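PDB 3WEU: L-lysine 6-oxidase from Marinomonas mediterranea, which catalyses the oxidative deamination of L-lysine at its epsilon-amino group with a cysteine tryptophylquinone cofactor, releasing hydrogen peroxide that kills bacteria. Local coordinates for residues A[230-233]-A[234-238]; A[476-480]-A[481-485]; A[595-598]-A[599-603]. One frame throughout, in Å; residues are numbered along the deposited sequence.

Contact 1: A[230-233]-A[234-238]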
loop_
_atom_site.group_PDB
_atom_site.type_symbol
_atom_site.label_atom_id
_atom_site.label_comp_id
_atom_site.label_asym_id
_atom_site.label_seq_id
_atom_site.Cartn_x
_atom_site.Cartn_y
_atom_site.Cartn_z
ATOM N N VAL A 230 -19.897 -13.276 49.926
ATOM C CA VAL A 230 -21.012 -12.855 50.693
ATOM C C VAL A 230 -20.586 -12.933 52.166
ATOM O O VAL A 230 -20.154 -14.008 52.636
ATOM C CB VAL A 230 -22.159 -13.859 50.540
ATOM C CG1 VAL A 230 -23.323 -13.535 51.500
ATOM C CG2 VAL A 230 -22.669 -13.818 49.071
ATOM N N THR A 231 -20.694 -11.801 52.847
ATOM C CA THR A 231 -20.271 -11.720 54.248
ATOM C C THR A 231 -21.549 -11.649 55.065
ATOM O O THR A 231 -22.413 -10.779 54.848
ATOM C CB THR A 231 -19.363 -10.523 54.452
ATOM O OG1 THR A 231 -18.211 -10.648 53.607
ATOM C CG2 THR A 231 -18.908 -10.422 55.935
ATOM N N TYR A 232 -21.667 -12.547 56.021
ATOM C CA TYR A 232 -22.835 -12.584 56.860
ATOM C C TYR A 232 -22.673 -11.713 58.121
ATOM O O TYR A 232 -21.606 -11.206 58.369
ATOM C CB TYR A 232 -23.134 -13.995 57.245
ATOM C CG TYR A 232 -23.321 -14.886 56.053
ATOM C CD1 TYR A 232 -24.518 -14.881 55.342
ATOM C CD2 TYR A 232 -22.323 -15.772 55.671
ATOM C CE1 TYR A 232 -24.699 -15.717 54.235
ATOM C CE2 TYR A 232 -22.482 -16.612 54.570
ATOM C CZ TYR A 232 -23.669 -16.581 53.859
ATOM O OH TYR A 232 -23.802 -17.429 52.791
ATOM N N SER A 233 -23.733 -11.518 58.890
ATOM C CA SER A 233 -23.706 -10.552 60.047
ATOM C C SER A 233 -22.645 -10.822 61.050
ATOM O O SER A 233 -22.197 -9.915 61.705
ATOM C CB SER A 233 -25.015 -10.564 60.804
ATOM O OG SER A 233 -26.039 -10.403 59.879
ATOM N N ASP A 234 -22.242 -12.077 61.182
ATOM C CA ASP A 234 -21.217 -12.460 62.104
ATOM C C ASP A 234 -19.841 -12.428 61.513
ATOM O O ASP A 234 -18.910 -12.936 62.120
ATOM C CB ASP A 234 -21.533 -13.826 62.661
ATOM C CG ASP A 234 -21.387 -14.943 61.600
ATOM O OD1 ASP A 234 -21.085 -14.665 60.405
ATOM O OD2 ASP A 234 -21.594 -16.107 62.003
ATOM N N ASP A 235 -19.669 -11.802 60.345
ATOM C CA ASP A 235 -18.372 -11.749 59.667
ATOM C C ASP A 235 -17.834 -13.025 59.064
ATOM O O ASP A 235 -16.725 -12.981 58.452
ATOM C CB ASP A 235 -17.287 -11.009 60.462
ATOM C CG ASP A 235 -17.675 -9.538 60.699
ATOM O OD1 ASP A 235 -17.850 -8.768 59.700
ATOM O OD2 ASP A 235 -17.860 -9.171 61.867
ATOM N N SER A 236 -18.602 -14.125 59.168
ATOM C CA SER A 236 -18.235 -15.318 58.404
ATOM C C SER A 236 -18.546 -14.970 56.906
ATOM O O SER A 236 -19.261 -13.999 56.601
ATOM C CB SER A 236 -19.094 -16.559 58.814
ATOM O OG SER A 236 -20.474 -16.339 58.666
ATOM N N SER A 237 -18.039 -15.785 56.012
ATOM C CA SER A 237 -18.352 -15.575 54.621
ATOM C C SER A 237 -18.330 -16.867 53.838
ATOM O O SER A 237 -17.753 -17.893 54.264
ATOM C CB SER A 237 -17.388 -14.590 54.047
ATOM O OG SER A 237 -16.111 -15.128 53.992
ATOM N N GLU A 238 -18.977 -16.791 52.681
ATOM C CA GLU A 238 -18.835 -17.807 51.620
ATOM C C GLU A 238 -18.491 -17.153 50.325
ATOM O O GLU A 238 -18.836 -15.982 50.085
ATOM C CB GLU A 238 -20.108 -18.644 51.505
ATOM C CG GLU A 238 -20.321 -19.517 52.706
ATOM C CD GLU A 238 -21.615 -20.291 52.602
ATOM O OE1 GLU A 238 -22.654 -19.669 52.704
ATOM O OE2 GLU A 238 -21.553 -21.516 52.436
#

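Contact 2: A[476-480]-A[481-485]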
loop_
_atom_site.group_PDB
_atom_site.type_symbol
_atom_site.label_atom_id
_atom_site.label_comp_id
_atom_site.label_asym_id
_atom_site.label_seq_id
_atom_site.Cartn_x
_atom_site.Cartn_y
_atom_site.Cartn_z
ATOM N N ALA A 476 -4.657 -13.357 44.659
ATOM C CA ALA A 476 -3.300 -13.123 45.294
ATOM C C ALA A 476 -2.159 -13.541 44.330
ATOM O O ALA A 476 -1.129 -12.831 44.162
ATOM C CB ALA A 476 -3.213 -13.880 46.609
ATOM N N TYR A 477 -2.379 -14.648 43.602
ATOM C CA TYR A 477 -1.378 -15.090 42.604
ATOM C C TYR A 477 -1.155 -14.041 41.535
ATOM O O TYR A 477 -0.033 -13.596 41.247
ATOM C CB TYR A 477 -1.740 -16.480 42.018
ATOM C CG TYR A 477 -0.823 -16.786 40.879
ATOM C CD1 TYR A 477 0.403 -17.413 41.079
ATOM C CD2 TYR A 477 -1.139 -16.387 39.590
ATOM C CE1 TYR A 477 1.283 -17.595 40.016
ATOM C CE2 TYR A 477 -0.286 -16.583 38.534
ATOM C CZ TYR A 477 0.929 -17.201 38.738
ATOM O OH TYR A 477 1.796 -17.342 37.655
ATOM N N PHE A 478 -2.237 -13.572 40.903
ATOM C CA PHE A 478 -2.080 -12.647 39.822
ATOM C C PHE A 478 -1.598 -11.284 40.242
ATOM O O PHE A 478 -0.900 -10.595 39.432
ATOM C CB PHE A 478 -3.395 -12.542 38.992
ATOM C CG PHE A 478 -3.826 -13.859 38.401
ATOM C CD1 PHE A 478 -3.026 -14.503 37.431
ATOM C CD2 PHE A 478 -5.024 -14.407 38.735
ATOM C CE1 PHE A 478 -3.376 -15.721 36.922
ATOM C CE2 PHE A 478 -5.413 -15.618 38.194
ATOM C CZ PHE A 478 -4.579 -16.279 37.297
ATOM N N ASP A 479 -2.015 -10.856 41.434
ATOM C CA ASP A 479 -1.556 -9.587 42.029
ATOM C C ASP A 479 -0.009 -9.494 41.884
ATOM O O ASP A 479 0.559 -8.473 41.409
ATOM C CB ASP A 479 -2.005 -9.518 43.512
ATOM C CG ASP A 479 -3.384 -8.838 43.692
ATOM O OD1 ASP A 479 -3.988 -8.319 42.694
ATOM O OD2 ASP A 479 -3.869 -8.809 44.832
ATOM N N VAL A 480 0.650 -10.601 42.221
ATOM C CA VAL A 480 2.131 -10.658 42.268
ATOM C C VAL A 480 2.787 -10.992 40.939
ATOM O O VAL A 480 3.802 -10.394 40.588
ATOM C CB VAL A 480 2.561 -11.666 43.348
ATOM C CG1 VAL A 480 4.079 -11.981 43.323
ATOM C CG2 VAL A 480 2.070 -11.145 44.697
ATOM N N ASN A 481 2.142 -11.860 40.159
ATOM C CA ASN A 481 2.754 -12.435 38.950
ATOM C C ASN A 481 2.224 -11.977 37.624
ATOM O O ASN A 481 2.842 -12.132 36.575
ATOM C CB ASN A 481 2.541 -13.937 39.081
ATOM C CG ASN A 481 3.203 -14.484 40.329
ATOM O OD1 ASN A 481 2.579 -14.920 41.292
ATOM N ND2 ASN A 481 4.485 -14.439 40.303
ATOM N N GLY A 482 1.043 -11.390 37.642
ATOM C CA GLY A 482 0.373 -11.071 36.391
ATOM C C GLY A 482 -0.050 -12.367 35.718
ATOM O O GLY A 482 -0.059 -13.471 36.338
ATOM N N LEU A 483 -0.453 -12.218 34.453
ATOM C CA LEU A 483 -1.024 -13.304 33.719
ATOM C C LEU A 483 0.041 -14.032 32.942
ATOM O O LEU A 483 1.100 -13.474 32.705
ATOM C CB LEU A 483 -2.094 -12.777 32.735
ATOM C CG LEU A 483 -3.321 -12.213 33.453
ATOM C CD1 LEU A 483 -4.211 -11.521 32.417
ATOM C CD2 LEU A 483 -4.127 -13.249 34.240
ATOM N N THR A 484 -0.250 -15.260 32.498
ATOM C CA THR A 484 0.825 -16.098 31.879
ATOM C C THR A 484 0.636 -16.091 30.363
ATOM O O THR A 484 -0.309 -16.678 29.865
ATOM C CB THR A 484 0.768 -17.494 32.426
ATOM O OG1 THR A 484 0.424 -17.492 33.826
ATOM C CG2 THR A 484 2.088 -18.302 32.119
ATOM N N PRO A 485 1.470 -15.362 29.620
ATOM C CA PRO A 485 1.116 -15.153 28.195
ATOM C C PRO A 485 1.095 -16.423 27.316
ATOM O O PRO A 485 0.219 -16.610 26.444
ATOM C CB PRO A 485 2.185 -14.138 27.716
ATOM C CG PRO A 485 3.303 -14.237 28.731
ATOM C CD PRO A 485 2.582 -14.468 30.035
HETATM O O HOH W 1 1.406 -15.642 35.517
HETATM O O HOH W 2 1.487 -19.612 35.378
#

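Contact 3: A[595-598]-A[599-603]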
loop_
_atom_site.group_PDB
_atom_site.type_symbol
_atom_site.label_atom_id
_atom_site.label_comp_id
_atom_site.label_asym_id
_atom_site.label_seq_id
_atom_site.Cartn_x
_atom_site.Cartn_y
_atom_site.Cartn_z
ATOM N N ASP A 595 -40.383 5.494 6.132
ATOM C CA ASP A 595 -40.722 6.934 5.955
ATOM C C ASP A 595 -39.773 7.576 4.943
ATOM O O ASP A 595 -38.703 7.071 4.651
ATOM C CB ASP A 595 -40.732 7.638 7.298
ATOM C CG ASP A 595 -42.016 7.284 8.110
ATOM O OD1 ASP A 595 -43.135 7.536 7.587
ATOM O OD2 ASP A 595 -41.947 6.713 9.220
ATOM N N THR A 596 -40.235 8.642 4.334
ATOM C CA THR A 596 -39.525 9.231 3.231
ATOM C C THR A 596 -38.112 9.598 3.574
ATOM O O THR A 596 -37.181 9.308 2.816
ATOM C CB THR A 596 -40.250 10.469 2.792
ATOM O OG1 THR A 596 -41.494 10.082 2.262
ATOM C CG2 THR A 596 -39.508 11.129 1.713
ATOM N N GLU A 597 -37.907 10.225 4.716
ATOM C CA GLU A 597 -36.578 10.700 5.030
ATOM C C GLU A 597 -35.564 9.530 5.056
ATOM O O GLU A 597 -34.471 9.625 4.475
ATOM C CB GLU A 597 -36.585 11.392 6.369
ATOM C CG GLU A 597 -35.264 11.942 6.767
ATOM C CD GLU A 597 -35.358 12.700 8.089
ATOM O OE1 GLU A 597 -36.481 12.822 8.671
ATOM O OE2 GLU A 597 -34.289 13.118 8.532
ATOM N N GLY A 598 -35.900 8.459 5.774
ATOM C CA GLY A 598 -35.054 7.235 5.794
ATOM C C GLY A 598 -34.898 6.578 4.456
ATOM O O GLY A 598 -33.785 6.121 4.141
ATOM N N GLN A 599 -35.904 6.647 3.589
ATOM C CA GLN A 599 -35.722 6.109 2.258
ATOM C C GLN A 599 -34.764 6.934 1.390
ATOM O O GLN A 599 -33.928 6.376 0.652
ATOM C CB GLN A 599 -37.030 5.830 1.524
ATOM C CG GLN A 599 -37.875 4.767 2.253
ATOM C CD GLN A 599 -39.071 4.330 1.471
ATOM O OE1 GLN A 599 -39.291 4.760 0.323
ATOM N NE2 GLN A 599 -39.801 3.338 2.021
ATOM N N LEU A 600 -34.848 8.245 1.521
ATOM C CA LEU A 600 -33.920 9.116 0.770
ATOM C C LEU A 600 -32.495 8.914 1.218
ATOM O O LEU A 600 -31.613 8.817 0.401
ATOM C CB LEU A 600 -34.322 10.588 0.918
ATOM C CG LEU A 600 -35.660 10.946 0.293
ATOM C CD1 LEU A 600 -35.959 12.399 0.656
ATOM C CD2 LEU A 600 -35.699 10.753 -1.238
ATOM N N HIS A 601 -32.279 8.785 2.519
ATOM C CA HIS A 601 -30.896 8.649 2.999
ATOM C C HIS A 601 -30.342 7.256 2.758
ATOM O O HIS A 601 -29.131 7.096 2.608
ATOM C CB HIS A 601 -30.806 8.928 4.471
ATOM C CG HIS A 601 -30.804 10.382 4.759
ATOM N ND1 HIS A 601 -29.801 11.214 4.307
ATOM C CD2 HIS A 601 -31.725 11.173 5.362
ATOM C CE1 HIS A 601 -30.124 12.466 4.600
ATOM N NE2 HIS A 601 -31.283 12.464 5.242
ATOM N N SER A 602 -31.217 6.249 2.743
ATOM C CA SER A 602 -30.718 4.870 2.513
ATOM C C SER A 602 -30.725 4.547 1.004
ATOM O O SER A 602 -30.104 3.575 0.583
ATOM C CB SER A 602 -31.601 3.898 3.319
ATOM O OG SER A 602 -32.802 3.775 2.662
ATOM N N HIS A 603 -31.399 5.352 0.202
ATOM C CA HIS A 603 -31.530 5.206 -1.268
ATOM C C HIS A 603 -32.267 3.963 -1.685
ATOM O O HIS A 603 -32.117 3.510 -2.796
ATOM C CB HIS A 603 -30.147 5.192 -1.939
ATOM C CG HIS A 603 -29.328 6.356 -1.538
ATOM N ND1 HIS A 603 -29.502 7.590 -2.099
ATOM C CD2 HIS A 603 -28.464 6.519 -0.528
ATOM C CE1 HIS A 603 -28.719 8.464 -1.506
ATOM N NE2 HIS A 603 -28.069 7.838 -0.551
#

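Contact 1: A[230-233]-A[234-238]
Tyr232 reaches back along the hairpin to Glu238, and its OH donates a short hydrogen bond of 2.5 Å to Glu238 OE1. The carboxylate oxygen receives it on its anti lone pair, at the ring's edge and near its plane, with ring and carboxylate planes turned 46° apart. The phenol gets there because CG stands anti to the carbonyl carbon (chi1 -57°), which lays the ring back over its own strand and the facing one. Glu238 starts the same way and runs extended past CG before its carboxylate twists toward the hydroxyl. Val230 CG1 packs on one ring face, 3.7 Å above the plane, while Ser236 OG comes obliquely to within 3.6 Å of Tyr232 CD2. Leu3 lies against Val230, Tyr232 and Glu238 together, covering this side of the hairpin.

At the bend, Asp234 CG sits between its backbone N and carbonyl carbon (chi1 69°). OD1 is thereby brought round to accept Ser236 N at 2.8 Å from above the carboxylate plane, making an Asx turn. Ser236 OG is modelled very close to the same oxygen, so the exact length of that hydrogen bond is doubtful. Ser233 OG and Asp235 OD1 look outward to the adjoining strand 80-91 and the residue before it: the former hydrogen-bonds Asn79, the latter forms a salt bridge with Lys81. Thr231 and Ser237 share the sheet face away from Val230 and Glu238, with Thr231 CG2 4.0 Å from Asp235 CA.

The backbone closes with Asp235 N to Tyr232 O at 2.8 Å and Tyr232 N to Ser236 O at 2.9 Å; Val230 and Glu238 form the hydrogen-bonded pair beyond. A type I turn whose fourth residue, Asp235, has positive phi, together with this bond pattern, makes an antiparallel hairpin with a G1 beta bulge.

Contact 2: A[476-480]-A[481-485]
The Tyr477 ring carries Asn481 across one face: Asn481 CB makes a CH-pi contact 4.0 Å from the ring centroid, and the side-chain amide lies over the same ring with its plane turned 29° from it. At the ring's edge, in plane, is Phe478 CD1. The Phe478 ring is sandwiched, with Tyr477 CD2 3.4 Å above one face and Leu483 CD2 on the opposite face, the latter a CH-pi contact 4.0 Å from the centroid. Gly482 O fills a place at the edge of this ring, 3.3 Å from Phe478 CD1. Tyr477 CG stands anti to the backbone N (chi1 172°), which swings the phenol along the helix toward its end and under Asn481. Leu483 begins pointing away from the helix, but its CD2 branch comes back to Phe478.

Two backbone bonds finish helix 475-481: Asn481 N to Tyr477 O, and Gly482 N to Phe478 O at 2.8 Å. Gly482 then leaves helical geometry with positive phi, and the chain turns off into the loop. Gln133 of helix 129-134 donates to the carbonyls of Asn481 and Leu483, holding this exit.

Beyond the rings, one water donates to Gly482 O at 2.7 Å and to Thr484 OG1, and also bonds Tyr477 OH at 2.8 Å. A second water links Tyr477 OH and Thr484 OG1, which also has Glu497 as a partner. The chemistry is thus divided: apolar contacts seat Phe478 on the buried side, while the phenol hydroxyl is tied to the outgoing loop through water, as Tyr477 OH and Thr484 OG1 are 4.1 Å apart.

Contact 3: A[595-598]-A[599-603]
Leu600 lies alongside Thr596 one helical turn earlier, both side chains pointing the same way, with Leu600 CD1 3.9 Å from Thr596 CG2. The methyl is available because Thr596 CG2 is anti to its own backbone N, whereas OG1 turns the other way, beside that nitrogen. Leu600 CG also lies 3.4 Å from Thr596 O, the oxygen that accepts Leu600 N.

Glu597 and His601 form a second such pair. Glu597 CG approaches His601 CD2 to 3.9 Å, lying in the ring plane at its edge, so the aliphatic stem rather than the carboxylate does the touching. The glutamate is fully extended (chi1 -179°) and its carboxylate plane is 55° from the imidazole; Glu597 OE2 and His601 NE2 stay 4.5 Å apart. Should the histidine be protonated, the acid would probably steady it through space.

Ser602 OG folds back along the helix. Set between the backbone N and the carbonyl carbon (chi1 75°), it donates to Gly598 O at 2.9 Å. Ser602 N donates to the same oxygen, and the two donors arrive from opposite faces of the carbonyl plane, so Gly598 O is gripped twice. Gln599 N bonds Asp595 O at 3.0 Å in the first turn; Gln599's own amide reaches Glu593 O, just ahead of the helix. His603 is the first residue to leave helical geometry, with positive phi.

Around helix 596-602, His652 packs on His601 and Ser602 from a following loop, and the ring of His603 stacks with Phe657 of strand 656-661. Strand 557-571 of the second subunit also packs on it: its Gln557 meets Thr596, Glu597 and Leu600, and its Ser559 meets His601, placing this short helix at a subunit interface.

The three contacts follow one another along the chain, and none touches another. Contact 1 lies at the tip of the hairpin of strands 223-232 and 237-247 in the large N-terminal sheet, about 40 Å from the chain's centre. Contact 2 ends helix 475-481 in the C-terminal family region; its centre is about 27 Å from that of contact 1, on the same side of the molecule. Contact 3, on helix 596-602 after the cofactor residue Trp581, lies across the chain's centre from contact 2, their centres about 53 Å apart. In this two-chain assembly contact 3 alone meets the second subunit; the hairpin tip and contact 2 do not.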